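Local coordinates for protein 4-hydroxy-tetrahydrodipicolinate synthase (Thermotoga maritima, PDB 1O5K) that probably condenses pyruvate with aspartate semialdehyde to give 4-hydroxy-tetrahydrodipicolinate, a step of lysine biosynthesis through diaminopimelate, at residues 220-225 with 254-259. Numbering follows the deposited sequence.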
loop_
_atom_site.group_PDB
_atom_site.type_symbol
_atom_site.label_atom_id
_atom_site.label_comp_id
_atom_site.label_asym_id
_atom_site.label_seq_id
_atom_site.Cartn_x
_atom_site.Cartn_y
_atom_site.Cartn_z
ATOM N N VAL A 220 17.161 17.504 -5.752
ATOM C CA VAL A 220 18.027 16.675 -6.643
ATOM C C VAL A 220 18.105 17.331 -8.045
ATOM O O VAL A 220 19.175 17.465 -8.671
ATOM C CB VAL A 220 17.431 15.321 -6.748
ATOM C CG1 VAL A 220 18.112 14.478 -7.841
ATOM C CG2 VAL A 220 17.523 14.581 -5.375
ATOM N N VAL A 221 16.945 17.731 -8.549
ATOM C CA VAL A 221 16.839 18.343 -9.875
ATOM C C VAL A 221 17.727 19.559 -10.055
ATOM O O VAL A 221 18.196 19.818 -11.168
ATOM C CB VAL A 221 15.339 18.748 -10.218
ATOM C CG1 VAL A 221 15.300 19.403 -11.563
ATOM C CG2 VAL A 221 14.394 17.531 -10.247
ATOM N N SER A 222 17.903 20.368 -9.006
ATOM C CA SER A 222 18.773 21.497 -9.111
ATOM C C SER A 222 20.231 21.177 -9.445
ATOM O O SER A 222 20.972 22.094 -9.821
ATOM C CB SER A 222 18.741 22.340 -7.832
ATOM O OG SER A 222 19.167 21.606 -6.686
ATOM N N ASN A 223 20.673 19.915 -9.311
ATOM C CA ASN A 223 22.005 19.569 -9.807
ATOM C C ASN A 223 22.154 19.904 -11.286
ATOM O O ASN A 223 23.214 20.346 -11.731
ATOM C CB ASN A 223 22.279 18.086 -9.621
ATOM C CG ASN A 223 22.757 17.733 -8.212
ATOM O OD1 ASN A 223 23.967 17.792 -7.913
ATOM N ND2 ASN A 223 21.813 17.302 -7.352
ATOM N N VAL A 224 21.094 19.666 -12.056
ATOM C CA VAL A 224 21.133 19.892 -13.487
ATOM C C VAL A 224 20.421 21.138 -13.923
ATOM O O VAL A 224 20.839 21.770 -14.896
ATOM C CB VAL A 224 20.609 18.679 -14.302
ATOM C CG1 VAL A 224 21.487 17.433 -14.018
ATOM C CG2 VAL A 224 19.178 18.393 -14.021
ATOM N N ALA A 225 19.373 21.527 -13.191
ATOM C CA ALA A 225 18.574 22.685 -13.558
ATOM C C ALA A 225 18.398 23.653 -12.386
ATOM O O ALA A 225 17.269 23.904 -11.949
ATOM C CB ALA A 225 17.214 22.169 -14.018
ATOM N N LEU A 254 11.479 16.166 -16.261
ATOM C CA LEU A 254 12.805 16.030 -15.702
ATOM C C LEU A 254 12.710 15.519 -14.293
ATOM O O LEU A 254 13.473 14.651 -13.890
ATOM C CB LEU A 254 13.568 17.363 -15.812
ATOM C CG LEU A 254 15.005 17.360 -15.328
ATOM C CD1 LEU A 254 15.820 16.307 -16.068
ATOM C CD2 LEU A 254 15.587 18.692 -15.533
ATOM N N MET A 255 11.785 16.064 -13.507
ATOM C CA MET A 255 11.596 15.602 -12.145
ATOM C C MET A 255 11.349 14.106 -12.115
ATOM O O MET A 255 11.957 13.395 -11.320
ATOM C CB MET A 255 10.450 16.361 -11.493
ATOM C CG MET A 255 10.808 17.787 -11.170
ATOM S SD MET A 255 9.342 18.612 -10.442
ATOM C CE MET A 255 10.012 20.254 -10.134
ATOM N N LYS A 256 10.500 13.621 -13.015
ATOM C CA LYS A 256 10.163 12.198 -13.053
ATOM C C LYS A 256 11.331 11.345 -13.571
ATOM O O LYS A 256 11.638 10.284 -13.006
ATOM C CB LYS A 256 8.922 11.965 -13.915
ATOM C CG LYS A 256 7.728 12.751 -13.350
ATOM C CD LYS A 256 7.348 12.304 -11.907
ATOM C CE LYS A 256 6.544 13.358 -11.154
ATOM N NZ LYS A 256 5.618 12.774 -10.088
ATOM N N ALA A 257 11.988 11.827 -14.627
ATOM C CA ALA A 257 13.071 11.072 -15.232
ATOM C C ALA A 257 14.214 10.825 -14.261
ATOM O O ALA A 257 14.921 9.793 -14.372
ATOM C CB ALA A 257 13.579 11.764 -16.476
ATOM N N LEU A 258 14.444 11.770 -13.339
ATOM C CA LEU A 258 15.564 11.655 -12.427
ATOM C C LEU A 258 15.330 10.589 -11.344
ATOM O O LEU A 258 16.195 10.286 -10.554
ATOM C CB LEU A 258 15.890 13.063 -11.832
ATOM C CG LEU A 258 16.550 14.001 -12.823
ATOM C CD1 LEU A 258 16.778 15.358 -12.192
ATOM C CD2 LEU A 258 17.921 13.440 -13.363
ATOM N N PHE A 259 14.155 9.983 -11.336
ATOM C CA PHE A 259 13.863 8.924 -10.415
ATOM C C PHE A 259 13.349 7.647 -11.040
ATOM O O PHE A 259 12.827 6.801 -10.349
ATOM C CB PHE A 259 12.905 9.482 -9.351
ATOM C CG PHE A 259 13.505 10.584 -8.594
ATOM C CD1 PHE A 259 14.200 10.320 -7.440
ATOM C CD2 PHE A 259 13.430 11.890 -9.062
ATOM C CE1 PHE A 259 14.800 11.370 -6.715
ATOM C CE2 PHE A 259 14.016 12.926 -8.350
ATOM C CZ PHE A 259 14.700 12.648 -7.176
#
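Val221 meets Leu254, Met255 and Leu258 in a buried, wholly apolar contact between the loop after strand 216-219 and the C-terminal end of helix 241-257, an example of side chains joining two segments without a hydrogen bond between them. The two methyls of Val221 divide the work. Val221 CG2 lies 3.7 Å from Met255 CG and 3.8 Å from Leu258 CD1, the Met255 and Leu258 side chains each crossing that of Val221 at about a right angle, while Val221 CG1, anti to the backbone N (chi1 178°), is turned to Leu254 CD2 at 4.0 Å. Leu254 CD2 also lies 3.9 Å from Val224 CG2 and touches Ala225 CB, so one branch serves three residues of the loop. At the other end, Val220 and Phe259 approach from opposite directions, and Val220 CB lies 3.8 Å from Phe259 CZ. Within the loop, Val220 O takes bonds from both Asn223 N and Asn223 ND2, and Asp203 accepts the backbone N-H groups of Val220 and Val221. Helices 265-273 and 290-302 add cover around Val224, Leu254 and Leu258. Val220 also touches Thr56, a predicted pyruvate-binding residue, which brings this end of the contact beside the probable pyruvate site, just beyond the C-terminal end of strand 216-219, the side of a TIM barrel where active sites lie, as in the DapA family.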